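Local coordinates for endo-beta-N-acetylglucosaminidase F1 (Bacteroides thetaiotaomicron VPI-5482, PDB 6TCV), which hydrolyses high-mannose N-glycans, probably cutting between the two core N-acetylglucosamines as glycoside hydrolases of its type do, and is caught here with its Man9GlcNAc2-asparagine substrate bound, at residues Tyr171-Val176 with Gly283-Asp288; Arg311-Thr316 with Lys323-Phe328; Glu315-Met320 with Trp347-Val352; Ala359-Gln364 with Lys368-Ile373. The protein carries 2 engineered substitutions. All blocks are in the same frame, centred on the assembly; numbering follows the deposited sequence.

In the fold
Along the chain the contacts open in numerical order, and all four reach one curled sheet of mainly parallel strands. Interaction 1 looks across the sheet's interior from strand 169-175 to strand 283-287. Interaction 2 lies about 12 Å away between centres and packs helix 306-319 on strand 324-329, completing a beta-alpha-beta unit that starts at strand 283-287. Interaction 3 uses the end of the same helix and has its centre only about 3 Å from that of interaction 2. Interaction 4, its centre about 14 Å from that of interaction 3, folds the loop after strand 350-353 back on strand 371-376. Both interaction 1 and the strand of interaction 2 border the bound glycan.

Interaction 1: residues Tyr171-Val176 with Gly283-Asp288. Engineered in segment 283-288: Ala287 (natural residue Asp). With MAN (alpha-D-mannopyranose), chain B; NAG (2-acetamido-2-deoxy-beta-D-glucopyranose), chain C; MAN (alpha-D-mannopyranose), chain D; BMA (beta-D-mannopyranose), chain E.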
# COMPACT_ATOMS: atom_id res chain seq x y z
N TYR A 171 -6.97 -3.94 -5.66
CA TYR A 171 -6.40 -4.31 -4.35
C TYR A 171 -6.91 -5.69 -3.99
O TYR A 171 -8.11 -5.87 -3.78
CB TYR A 171 -6.86 -3.26 -3.34
CG TYR A 171 -6.19 -3.32 -1.98
CD1 TYR A 171 -6.51 -4.28 -1.04
CD2 TYR A 171 -5.27 -2.36 -1.62
CE1 TYR A 171 -5.89 -4.32 0.21
CE2 TYR A 171 -4.66 -2.38 -0.34
CZ TYR A 171 -4.98 -3.37 0.52
OH TYR A 171 -4.41 -3.42 1.79
N LEU A 172 -6.01 -6.68 -3.92
CA LEU A 172 -6.41 -8.08 -3.81
C LEU A 172 -5.77 -8.75 -2.61
O LEU A 172 -4.55 -8.80 -2.52
CB LEU A 172 -5.98 -8.83 -5.09
CG LEU A 172 -6.45 -10.27 -5.19
CD1 LEU A 172 -7.96 -10.33 -5.23
CD2 LEU A 172 -5.86 -10.91 -6.45
N PHE A 173 -6.57 -9.39 -1.78
CA PHE A 173 -6.06 -10.21 -0.69
C PHE A 173 -6.02 -11.67 -1.09
O PHE A 173 -7.02 -12.21 -1.56
CB PHE A 173 -6.97 -10.16 0.54
CG PHE A 173 -7.08 -8.86 1.27
CD1 PHE A 173 -7.98 -7.88 0.85
CD2 PHE A 173 -6.40 -8.66 2.48
CE1 PHE A 173 -8.19 -6.74 1.61
CE2 PHE A 173 -6.58 -7.47 3.19
CZ PHE A 173 -7.47 -6.51 2.74
N PHE A 174 -4.88 -12.33 -0.87
CA PHE A 174 -4.78 -13.78 -0.96
C PHE A 174 -4.78 -14.41 0.42
O PHE A 174 -4.02 -13.99 1.31
CB PHE A 174 -3.47 -14.21 -1.62
CG PHE A 174 -3.46 -13.99 -3.07
CD1 PHE A 174 -4.03 -14.89 -3.91
CD2 PHE A 174 -2.95 -12.81 -3.61
CE1 PHE A 174 -4.07 -14.66 -5.31
CE2 PHE A 174 -3.00 -12.59 -5.01
CZ PHE A 174 -3.54 -13.49 -5.81
N GLU A 175 -5.63 -15.43 0.61
CA GLU A 175 -5.55 -16.28 1.80
C GLU A 175 -4.39 -17.24 1.56
O GLU A 175 -4.53 -18.30 0.96
CB GLU A 175 -6.86 -17.01 2.01
CG GLU A 175 -8.00 -16.18 2.54
CD GLU A 175 -8.16 -16.16 4.06
OE1 GLU A 175 -7.15 -16.27 4.78
OE2 GLU A 175 -9.31 -16.04 4.52
N VAL A 176 -3.20 -16.82 1.98
CA VAL A 176 -1.98 -17.57 1.66
C VAL A 176 -1.86 -18.88 2.39
O VAL A 176 -0.98 -19.68 2.07
CB VAL A 176 -0.73 -16.69 1.81
CG1 VAL A 176 -0.77 -15.52 0.87
CG2 VAL A 176 -0.49 -16.22 3.28
N GLY A 283 4.77 -2.60 1.67
CA GLY A 283 4.00 -2.02 2.74
C GLY A 283 3.15 -3.05 3.42
O GLY A 283 3.45 -4.24 3.38
N VAL A 284 2.09 -2.56 4.05
CA VAL A 284 1.30 -3.35 5.00
C VAL A 284 -0.18 -3.08 4.84
O VAL A 284 -0.61 -2.00 4.40
CB VAL A 284 1.75 -3.03 6.45
CG1 VAL A 284 1.40 -1.60 6.85
CG2 VAL A 284 1.20 -4.00 7.47
N ASN A 285 -1.00 -4.07 5.18
CA ASN A 285 -2.42 -3.88 5.49
C ASN A 285 -2.66 -4.26 6.95
O ASN A 285 -2.15 -5.31 7.39
CB ASN A 285 -3.34 -4.75 4.63
CG ASN A 285 -4.79 -4.58 5.00
OD1 ASN A 285 -5.44 -3.56 4.60
ND2 ASN A 285 -5.30 -5.41 5.78
N TYR A 286 -3.38 -3.42 7.68
CA TYR A 286 -3.80 -3.72 9.05
C TYR A 286 -5.29 -4.04 9.08
O TYR A 286 -6.12 -3.22 8.66
CB TYR A 286 -3.50 -2.51 9.93
CG TYR A 286 -2.03 -2.26 10.20
CD1 TYR A 286 -1.19 -3.26 10.62
CD2 TYR A 286 -1.48 -0.97 10.05
CE1 TYR A 286 0.14 -3.01 10.92
CE2 TYR A 286 -0.14 -0.72 10.35
CZ TYR A 286 0.65 -1.75 10.80
OH TYR A 286 1.98 -1.54 11.12
N ALA A 287 -5.60 -5.20 9.67
CA ALA A 287 -6.95 -5.68 9.87
C ALA A 287 -7.16 -6.03 11.34
O ALA A 287 -6.60 -7.01 11.87
CB ALA A 287 -7.19 -6.88 8.95
N ASP A 288 -7.96 -5.19 12.00
CA ASP A 288 -8.22 -5.32 13.43
C ASP A 288 -9.37 -6.27 13.69
O ASP A 288 -10.51 -5.87 13.86
CB ASP A 288 -8.53 -3.96 14.07
CG ASP A 288 -8.92 -4.08 15.54
OD1 ASP A 288 -8.37 -4.98 16.25
OD2 ASP A 288 -9.74 -3.28 16.01
C1 MAN B . -12.23 -20.02 5.96
C2 MAN B . -11.67 -21.43 5.91
C3 MAN B . -10.19 -21.37 5.53
C4 MAN B . -10.07 -20.62 4.21
C5 MAN B . -10.71 -19.23 4.26
C6 MAN B . -10.77 -18.51 2.91
O2 MAN B . -12.30 -22.21 4.90
O3 MAN B . -9.60 -22.67 5.46
O4 MAN B . -8.70 -20.38 3.85
O5 MAN B . -12.07 -19.36 4.71
O6 MAN B . -11.27 -17.19 3.05
C1 NAG C . -13.29 -10.75 7.38
C2 NAG C . -11.78 -10.84 7.37
C3 NAG C . -11.23 -12.27 7.34
C4 NAG C . -12.36 -13.26 7.11
C5 NAG C . -13.21 -12.75 5.97
C6 NAG C . -14.29 -13.73 5.52
C7 NAG C . -10.25 -9.15 6.43
C8 NAG C . -9.87 -8.39 5.17
N2 NAG C . -11.23 -10.05 6.29
O3 NAG C . -10.58 -12.56 8.58
O4 NAG C . -11.76 -14.52 6.74
O5 NAG C . -13.90 -11.55 6.35
O6 NAG C . -15.11 -13.14 4.55
O7 NAG C . -9.70 -8.96 7.52
C1 MAN D . -5.97 -18.32 10.61
C2 MAN D . -4.51 -18.49 11.03
C3 MAN D . -3.84 -17.13 11.03
C4 MAN D . -4.01 -16.42 9.69
C5 MAN D . -5.47 -16.38 9.26
C6 MAN D . -5.66 -15.93 7.83
O2 MAN D . -3.89 -19.43 10.12
O3 MAN D . -2.45 -17.29 11.28
O4 MAN D . -3.59 -15.07 9.80
O5 MAN D . -6.04 -17.71 9.34
O6 MAN D . -7.06 -15.97 7.48
C1 BMA E . -12.28 -15.65 7.39
C2 BMA E . -11.73 -16.90 6.71
C3 BMA E . -12.23 -18.14 7.42
C4 BMA E . -11.99 -18.05 8.93
C5 BMA E . -12.48 -16.71 9.49
C6 BMA E . -12.10 -16.49 10.93
O2 BMA E . -10.30 -16.86 6.84
O3 BMA E . -11.58 -19.33 6.99
O4 BMA E . -12.70 -19.07 9.64
O5 BMA E . -11.89 -15.63 8.75
O6 BMA E . -10.65 -16.64 11.01
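Tyr171 and Phe173 of strand 169-175 converge on the single side chain of Asn285, across a gap of 9.6 Å between the CA atoms of Phe173 and Asn285. The gap is filled because Asn285 and Tyr171 are both stretched into it, Asn285 with CG anti to the backbone N (chi1 178°) and the phenol likewise (chi1 -170°). The tight part lies here and is wholly buried. Asn285 ND2 comes to the edge of the Phe173 ring, near its plane, 3.5 Å from CE2, with amide and ring planes almost perpendicular at 88°. Tyr171 OH stands 3.0 Å from Asn285 OD1, but its stronger partner is the hydroxyl of Thr326 on the next strand. Toward the glycan the two strands part company and sugar takes over between them. The acetamido methyl C8 of NAG lies over one face of Phe173, 3.9 Å from CZ, while the engineered Ala287, an aspartate in the natural sequence, brings CB to 3.6 Å from NAG O7. Further out, Glu175 gives both carboxylate oxygens to the carbohydrate: OE1 accepts from O6 of the chain D mannose at 2.7 Å, and OE2 accepts from both BMA O2 and O6 of the chain B mannose. With Glu175 replaced by alanine, three sugar hydroxyls would probably lose the carboxylate that accepts from them, leaving the mannose branches freer to shift. Inward-facing side chains meeting across parallel strands, with substrate gathered at the strands' C-terminal ends, are the hallmark of the beta/alpha barrel active site, consistent with a family 18 glycoside hydrolase.

Interaction 2: residues Arg311-Thr316 with Lys323-Phe328; sequences RLCYET and KLVTVF. With NAG (2-acetamido-2-deoxy-beta-D-glucopyranose), chain C.
Cys313 rides above Val325, their CA atoms 6.7 Å apart, where helix 311-316 lies nearly antiparallel to strand 324-328, at 161° with axes 9.0 Å apart at closest. Val325 is at the centre of the contact, and its two methyls divide the helix surface between them. CG1 is directed at Cys313, 3.8 Å from its carbonyl O; CG2 meets the methyl CG2 of Thr316, 3.9 Å away, the two side chains at a slant to each other. One step along the strand face, Val327 CG1 receives the sulfur of Cys313 at 3.6 Å. SG can reach it because it stands beside its own backbone N, anti to the carbonyl carbon (chi1 -68°). The same choice at Thr316 sends the methyl toward the strand and folds the hydroxyl back on the helix, where OG1 donates to Leu312 O at 2.7 Å, 39° above the carbonyl plane. The backbone N of Thr316 reaches that oxygen from the other face, so two donors grip it; OG1 is also paired with Tyr286 OH. On the side of the helix that faces helix 262-278, Arg311 NH1 forms a salt bridge with Glu315 OE2 and another with Asp340. At the far end of the strand, Phe328 offers a ring face to the glycan, with NAG C8 over its centre, 3.6 Å above the plane. No hydrogen bond joins residues 311-316 to 323-328: methyls and one thiol make the junction, which implies that shape and exclusion of water hold it, while the polar groups described bond within the helix or to other parts of the chain.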
# COMPACT_ATOMS: atom_id res chain seq x y z
N ARG A 311 -2.44 5.88 15.87
CA ARG A 311 -1.04 5.97 16.30
C ARG A 311 -0.17 4.92 15.60
O ARG A 311 0.92 5.23 15.08
CB ARG A 311 -0.95 5.86 17.81
CG ARG A 311 0.51 5.63 18.36
CD ARG A 311 1.41 6.85 18.11
NE ARG A 311 0.91 8.02 18.84
CZ ARG A 311 1.42 9.23 18.70
NH1 ARG A 311 2.44 9.47 17.91
NH2 ARG A 311 0.85 10.26 19.34
N LEU A 312 -0.64 3.69 15.54
CA LEU A 312 0.12 2.64 14.86
C LEU A 312 0.30 2.96 13.39
O LEU A 312 1.40 2.82 12.84
CB LEU A 312 -0.56 1.25 15.03
CG LEU A 312 0.10 0.12 14.23
CD1 LEU A 312 1.55 -0.08 14.67
CD2 LEU A 312 -0.71 -1.16 14.33
N CYS A 313 -0.76 3.42 12.72
CA CYS A 313 -0.62 3.73 11.30
C CYS A 313 0.39 4.85 11.07
O CYS A 313 1.24 4.75 10.17
CB CYS A 313 -1.98 4.11 10.71
SG CYS A 313 -3.15 2.70 10.65
N TYR A 314 0.29 5.91 11.86
CA TYR A 314 1.19 7.05 11.76
C TYR A 314 2.62 6.62 11.98
O TYR A 314 3.51 6.98 11.21
CB TYR A 314 0.79 8.11 12.81
CG TYR A 314 1.79 9.19 12.98
CD1 TYR A 314 1.89 10.23 12.06
CD2 TYR A 314 2.66 9.17 14.05
CE1 TYR A 314 2.87 11.24 12.21
CE2 TYR A 314 3.61 10.18 14.22
CZ TYR A 314 3.68 11.21 13.30
OH TYR A 314 4.64 12.20 13.45
N GLU A 315 2.89 5.85 13.04
CA GLU A 315 4.25 5.42 13.33
C GLU A 315 4.76 4.49 12.26
O GLU A 315 5.95 4.49 11.96
CB GLU A 315 4.35 4.77 14.72
CG GLU A 315 4.01 5.70 15.86
CD GLU A 315 4.96 6.86 16.04
OE1 GLU A 315 6.11 6.84 15.47
OE2 GLU A 315 4.59 7.80 16.78
N THR A 316 3.89 3.67 11.67
CA THR A 316 4.34 2.79 10.60
C THR A 316 4.75 3.61 9.38
O THR A 316 5.83 3.37 8.82
CB THR A 316 3.23 1.81 10.23
OG1 THR A 316 2.82 1.03 11.36
CG2 THR A 316 3.71 0.83 9.19
N LYS A 323 6.68 3.50 1.56
CA LYS A 323 5.87 2.29 1.39
C LYS A 323 4.42 2.55 1.78
O LYS A 323 4.10 3.56 2.41
CB LYS A 323 6.46 1.14 2.21
CG LYS A 323 7.86 0.77 1.74
CD LYS A 323 8.38 -0.52 2.36
CE LYS A 323 9.74 -0.93 1.84
NZ LYS A 323 10.77 -0.15 2.53
N LEU A 324 3.53 1.65 1.36
CA LEU A 324 2.11 1.82 1.57
C LEU A 324 1.69 1.42 2.98
O LEU A 324 2.04 0.33 3.46
CB LEU A 324 1.32 1.00 0.56
CG LEU A 324 1.50 1.46 -0.88
CD1 LEU A 324 0.83 0.44 -1.80
CD2 LEU A 324 0.87 2.82 -1.13
N VAL A 325 0.91 2.28 3.64
CA VAL A 325 0.23 1.96 4.89
C VAL A 325 -1.25 1.94 4.60
O VAL A 325 -1.82 2.97 4.18
CB VAL A 325 0.61 2.93 6.01
CG1 VAL A 325 -0.16 2.65 7.30
CG2 VAL A 325 2.11 2.87 6.25
N THR A 326 -1.85 0.78 4.74
CA THR A 326 -3.23 0.60 4.30
C THR A 326 -3.99 -0.11 5.41
O THR A 326 -3.41 -0.82 6.23
CB THR A 326 -3.33 -0.19 2.97
OG1 THR A 326 -3.05 -1.58 3.16
CG2 THR A 326 -2.38 0.35 1.94
N VAL A 327 -5.30 0.08 5.43
CA VAL A 327 -6.16 -0.46 6.47
C VAL A 327 -7.43 -1.06 5.89
O VAL A 327 -7.99 -0.59 4.89
CB VAL A 327 -6.50 0.52 7.60
CG1 VAL A 327 -5.24 0.99 8.27
CG2 VAL A 327 -7.28 1.67 7.06
N PHE A 328 -7.90 -2.12 6.52
CA PHE A 328 -9.29 -2.60 6.40
C PHE A 328 -10.16 -1.83 7.38
O PHE A 328 -9.80 -1.75 8.57
CB PHE A 328 -9.26 -4.10 6.67
CG PHE A 328 -10.58 -4.82 6.48
CD1 PHE A 328 -11.34 -4.70 5.34
CD2 PHE A 328 -11.04 -5.69 7.46
CE1 PHE A 328 -12.50 -5.43 5.17
CE2 PHE A 328 -12.23 -6.41 7.31
CZ PHE A 328 -12.96 -6.29 6.16
C1 NAG C . -13.29 -10.75 7.38
C2 NAG C . -11.78 -10.84 7.37
C3 NAG C . -11.23 -12.27 7.34
C4 NAG C . -12.36 -13.26 7.11
C5 NAG C . -13.21 -12.75 5.97
C6 NAG C . -14.29 -13.73 5.52
C7 NAG C . -10.25 -9.15 6.43
C8 NAG C . -9.87 -8.39 5.17
N2 NAG C . -11.23 -10.05 6.29
O3 NAG C . -10.58 -12.56 8.58
O4 NAG C . -11.76 -14.52 6.74
O5 NAG C . -13.90 -11.55 6.35
O6 NAG C . -15.11 -13.14 4.55
O7 NAG C . -9.70 -8.96 7.52

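Interaction 3: residues Glu315-Met320 with Trp347-Val352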
# COMPACT_ATOMS: atom_id res chain seq x y z
N GLU A 315 2.89 5.85 13.04
CA GLU A 315 4.25 5.42 13.33
C GLU A 315 4.76 4.49 12.26
O GLU A 315 5.95 4.49 11.96
CB GLU A 315 4.35 4.77 14.72
CG GLU A 315 4.01 5.70 15.86
CD GLU A 315 4.96 6.86 16.04
OE1 GLU A 315 6.11 6.84 15.47
OE2 GLU A 315 4.59 7.80 16.78
N THR A 316 3.89 3.67 11.67
CA THR A 316 4.34 2.79 10.60
C THR A 316 4.75 3.61 9.38
O THR A 316 5.83 3.37 8.82
CB THR A 316 3.23 1.81 10.23
OG1 THR A 316 2.82 1.03 11.36
CG2 THR A 316 3.71 0.83 9.19
N LYS A 317 3.98 4.63 9.01
CA LYS A 317 4.39 5.46 7.88
C LYS A 317 5.69 6.17 8.18
O LYS A 317 6.55 6.29 7.30
CB LYS A 317 3.29 6.45 7.55
CG LYS A 317 3.47 7.19 6.24
CD LYS A 317 3.27 6.32 5.06
CE LYS A 317 3.38 7.09 3.74
NZ LYS A 317 3.18 6.18 2.60
N GLN A 318 5.88 6.68 9.40
CA GLN A 318 7.13 7.34 9.74
C GLN A 318 8.32 6.42 9.54
O GLN A 318 9.40 6.90 9.19
CB GLN A 318 7.09 7.86 11.17
CG GLN A 318 6.05 8.91 11.47
CD GLN A 318 5.70 9.80 10.29
OE1 GLN A 318 6.53 10.58 9.85
NE2 GLN A 318 4.48 9.69 9.79
N ALA A 319 8.16 5.13 9.79
CA ALA A 319 9.24 4.15 9.72
C ALA A 319 9.46 3.64 8.30
O ALA A 319 10.54 3.15 8.00
CB ALA A 319 8.96 2.98 10.67
N MET A 320 8.46 3.75 7.42
CA MET A 320 8.59 3.35 6.01
C MET A 320 7.82 4.35 5.15
O MET A 320 6.82 4.01 4.49
CB MET A 320 8.18 1.89 5.74
CG MET A 320 6.79 1.46 6.16
SD MET A 320 6.64 -0.34 5.87
CE MET A 320 4.87 -0.60 6.07
N TRP A 347 -0.58 9.38 6.09
CA TRP A 347 -0.25 8.07 6.66
C TRP A 347 -1.28 6.97 6.42
O TRP A 347 -1.06 5.86 6.91
CB TRP A 347 0.19 8.17 8.16
CG TRP A 347 -0.61 9.10 9.01
CD1 TRP A 347 -0.33 10.37 9.30
CD2 TRP A 347 -1.84 8.77 9.71
NE1 TRP A 347 -1.32 10.92 10.10
CE2 TRP A 347 -2.27 9.94 10.34
CE3 TRP A 347 -2.63 7.61 9.81
CZ2 TRP A 347 -3.45 9.98 11.10
CZ3 TRP A 347 -3.80 7.66 10.55
CH2 TRP A 347 -4.19 8.84 11.17
N ILE A 348 -2.40 7.22 5.73
CA ILE A 348 -3.29 6.19 5.20
C ILE A 348 -3.27 6.34 3.67
O ILE A 348 -3.89 7.27 3.12
CB ILE A 348 -4.74 6.26 5.74
CG1 ILE A 348 -4.80 6.29 7.27
CG2 ILE A 348 -5.54 5.09 5.12
CD1 ILE A 348 -4.42 4.99 7.87
N ASP A 349 -2.57 5.43 2.99
CA ASP A 349 -2.52 5.48 1.55
C ASP A 349 -3.76 4.90 0.90
O ASP A 349 -4.21 5.43 -0.14
CB ASP A 349 -1.29 4.75 1.08
CG ASP A 349 -0.04 5.44 1.51
OD1 ASP A 349 0.22 6.55 0.99
OD2 ASP A 349 0.72 4.90 2.37
N ILE A 350 -4.31 3.82 1.45
CA ILE A 350 -5.47 3.14 0.90
C ILE A 350 -6.29 2.64 2.07
O ILE A 350 -5.72 2.03 2.99
CB ILE A 350 -5.11 1.94 -0.03
CG1 ILE A 350 -4.02 2.31 -1.06
CG2 ILE A 350 -6.36 1.44 -0.76
CD1 ILE A 350 -3.51 1.11 -1.84
N VAL A 351 -7.61 2.82 2.00
CA VAL A 351 -8.54 2.21 2.95
C VAL A 351 -9.55 1.39 2.15
O VAL A 351 -10.14 1.87 1.17
CB VAL A 351 -9.20 3.23 3.91
CG1 VAL A 351 -9.87 4.39 3.20
CG2 VAL A 351 -10.18 2.53 4.86
N VAL A 352 -9.75 0.15 2.56
CA VAL A 352 -10.70 -0.76 1.92
C VAL A 352 -11.77 -1.15 2.92
O VAL A 352 -11.45 -1.46 4.09
CB VAL A 352 -9.98 -1.98 1.26
CG1 VAL A 352 -9.00 -1.50 0.20
CG2 VAL A 352 -9.28 -2.90 2.28
O HOH W 1 2.77 6.88 -0.22
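Lys317 and Asp349 form a salt bridge, with NZ giving a hydrogen bond to OD2 at 2.8 Å on the syn lone pair, the side that faces the other carboxylate oxygen. Water 1 closes a small ring beside it, accepting from Lys317 NZ at 2.9 Å and donating to Asp349 OD1 at 2.8 Å, so that both oxygens of the carboxylate are tied to the ammonium group. Each partner has further duties. NZ also donates to the carbonyl of Lys323, and OD2 also receives the backbone N of Val325, an arrangement likely to favour the charged forms of both groups. A bend in the lysine explains its reach: after leaving CB anti to the backbone N, the chain turns at chi2 (72°) and then runs extended to NZ, crossing the aspartate at about a right angle. Its base is packed as well as its tip, for Lys317 CB rests 3.6 Å from Trp347 CB, and Lys317 CG is 3.8 Å from Trp347 CA. The indole itself leads away, its NE1 bound to the carbonyl of Val342 and its ring meeting Tyr314 edge-to-face. With an alanine in place of Lys317, Asp349 would probably lose its counter-charge, the Lys323 carbonyl a donor, and Trp347 its contact with CG. The contact thus lies at the C-terminal end of helix 306-319, where Lys317 passes the N-terminal end of strand 324-329, touching Val325, to reach Asp349, which leads into strand 350-353; helix 262-278 flanks the same helix through Glu315, Thr316 and Ala319.

Interaction 4: residues Ala359-Gln364 with Lys368-Ile373; sequences AYPIGQ and KQCSGI
Cys370 lies against Ala359 and the Tyr360-Pro361 peptide, and its short side chain can be followed outward in two steps. CB meets Ala359 twice, touching its CB at 3.7 Å and its carbonyl O at the same separation. From there the sulfur is swung beside the residue's own backbone N, anti to the carbonyl carbon (chi1 -63°), which sets it over one face of the peptide between Tyr360 and Pro361. SG is 3.4 Å from Tyr360 C and equally close to Pro361 N, and the ring atom Pro361 CD skirts it at 3.8 Å. The thiol therefore packs against a peptide face and a proline ring. Next to this apolar patch the chains are joined by one backbone hydrogen bond, Ala359 N to Ser371 O at 2.9 Å, with an N-H...O angle of 148° and the donor tilted 16° from the carbonyl plane. Ala359 CB also presses on Ser371 OG, 3.6 Å away, while that hydroxyl takes its hydrogen bond from Ala353 N. The burial is uneven: Ala359, Cys370 and Ser371 are enclosed, whereas Tyr360 points its CB outward, and its exposed ring meets Tyr334 edge-to-face. Beyond Pro361 the loop runs on until a short 3-10 segment returns the chain to Cys370. Both segments close over strand 350-353: Ala359 and Cys370 both rest on Val351, whose backbone pairs with Gln369 and Ser371, and from Gly372 on, strand 371-376 pairs with strand 400-404 (Gly372 with Trp400, Ile373 with Met402), with Ile373 turned to helix 387-396.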
# COMPACT_ATOMS: atom_id res chain seq x y z
N ALA A 359 -15.57 2.35 1.11
CA ALA A 359 -14.79 3.08 2.10
C ALA A 359 -15.06 4.58 2.01
O ALA A 359 -15.45 5.08 0.96
CB ALA A 359 -13.30 2.78 1.87
N TYR A 360 -14.72 5.31 3.07
CA TYR A 360 -14.93 6.74 3.09
C TYR A 360 -13.63 7.40 3.54
O TYR A 360 -12.88 6.83 4.35
CB TYR A 360 -16.06 7.21 4.07
CG TYR A 360 -15.83 6.80 5.51
CD1 TYR A 360 -16.08 5.49 5.97
CD2 TYR A 360 -15.27 7.70 6.41
CE1 TYR A 360 -15.77 5.14 7.30
CE2 TYR A 360 -14.97 7.33 7.71
CZ TYR A 360 -15.21 6.05 8.11
OH TYR A 360 -14.88 5.71 9.43
N PRO A 361 -13.36 8.62 3.07
CA PRO A 361 -12.15 9.35 3.46
C PRO A 361 -12.31 10.10 4.78
O PRO A 361 -13.42 10.53 5.12
CB PRO A 361 -11.95 10.35 2.30
CG PRO A 361 -13.38 10.62 1.87
CD PRO A 361 -14.12 9.31 2.00
N ILE A 362 -11.19 10.33 5.46
CA ILE A 362 -11.14 11.22 6.62
C ILE A 362 -10.03 12.25 6.43
O ILE A 362 -9.14 12.09 5.62
CB ILE A 362 -10.98 10.44 7.93
CG1 ILE A 362 -9.67 9.70 7.97
CG2 ILE A 362 -12.15 9.45 8.06
CD1 ILE A 362 -9.40 8.93 9.27
N GLY A 363 -10.06 13.30 7.24
CA GLY A 363 -9.04 14.32 7.09
C GLY A 363 -9.05 14.93 5.71
O GLY A 363 -10.11 15.27 5.17
N GLN A 364 -7.85 15.09 5.13
CA GLN A 364 -7.70 15.62 3.78
C GLN A 364 -7.85 14.55 2.71
O GLN A 364 -7.74 14.88 1.52
CB GLN A 364 -6.33 16.30 3.57
CG GLN A 364 -6.14 17.61 4.31
CD GLN A 364 -4.79 18.28 4.05
OE1 GLN A 364 -4.34 18.40 2.91
NE2 GLN A 364 -4.14 18.72 5.12
N LYS A 368 -10.33 9.04 -3.77
CA LYS A 368 -9.24 8.40 -4.50
C LYS A 368 -8.45 7.44 -3.63
O LYS A 368 -7.82 6.51 -4.19
CB LYS A 368 -8.33 9.47 -5.13
CG LYS A 368 -8.99 10.27 -6.24
CD LYS A 368 -9.29 9.39 -7.45
CE LYS A 368 -9.72 10.22 -8.64
NZ LYS A 368 -10.95 10.98 -8.25
N GLN A 369 -8.44 7.60 -2.31
CA GLN A 369 -7.76 6.67 -1.40
C GLN A 369 -8.67 5.56 -0.94
O GLN A 369 -8.26 4.75 -0.08
CB GLN A 369 -7.19 7.42 -0.20
CG GLN A 369 -5.99 8.30 -0.51
CD GLN A 369 -6.38 9.65 -1.06
OE1 GLN A 369 -7.07 10.40 -0.37
NE2 GLN A 369 -5.86 10.01 -2.22
N CYS A 370 -9.87 5.45 -1.49
CA CYS A 370 -10.90 4.56 -0.98
C CYS A 370 -11.38 3.53 -2.00
O CYS A 370 -11.44 3.80 -3.19
CB CYS A 370 -12.15 5.36 -0.58
SG CYS A 370 -11.89 6.53 0.77
N SER A 371 -11.73 2.35 -1.49
CA SER A 371 -12.43 1.35 -2.29
C SER A 371 -13.89 1.71 -2.52
O SER A 371 -14.57 2.16 -1.60
CB SER A 371 -12.35 -0.01 -1.59
OG SER A 371 -12.98 -0.06 -0.35
N GLY A 372 -14.37 1.47 -3.73
CA GLY A 372 -15.79 1.63 -4.06
C GLY A 372 -16.58 0.33 -4.10
O GLY A 372 -17.81 0.35 -4.18
N ILE A 373 -15.88 -0.80 -4.04
CA ILE A 373 -16.47 -2.13 -4.01
C ILE A 373 -15.46 -3.02 -3.31
O ILE A 373 -14.25 -2.83 -3.45
CB ILE A 373 -16.82 -2.66 -5.42
CG1 ILE A 373 -17.69 -3.92 -5.32
CG2 ILE A 373 -15.55 -2.86 -6.27
CD1 ILE A 373 -18.00 -4.48 -6.73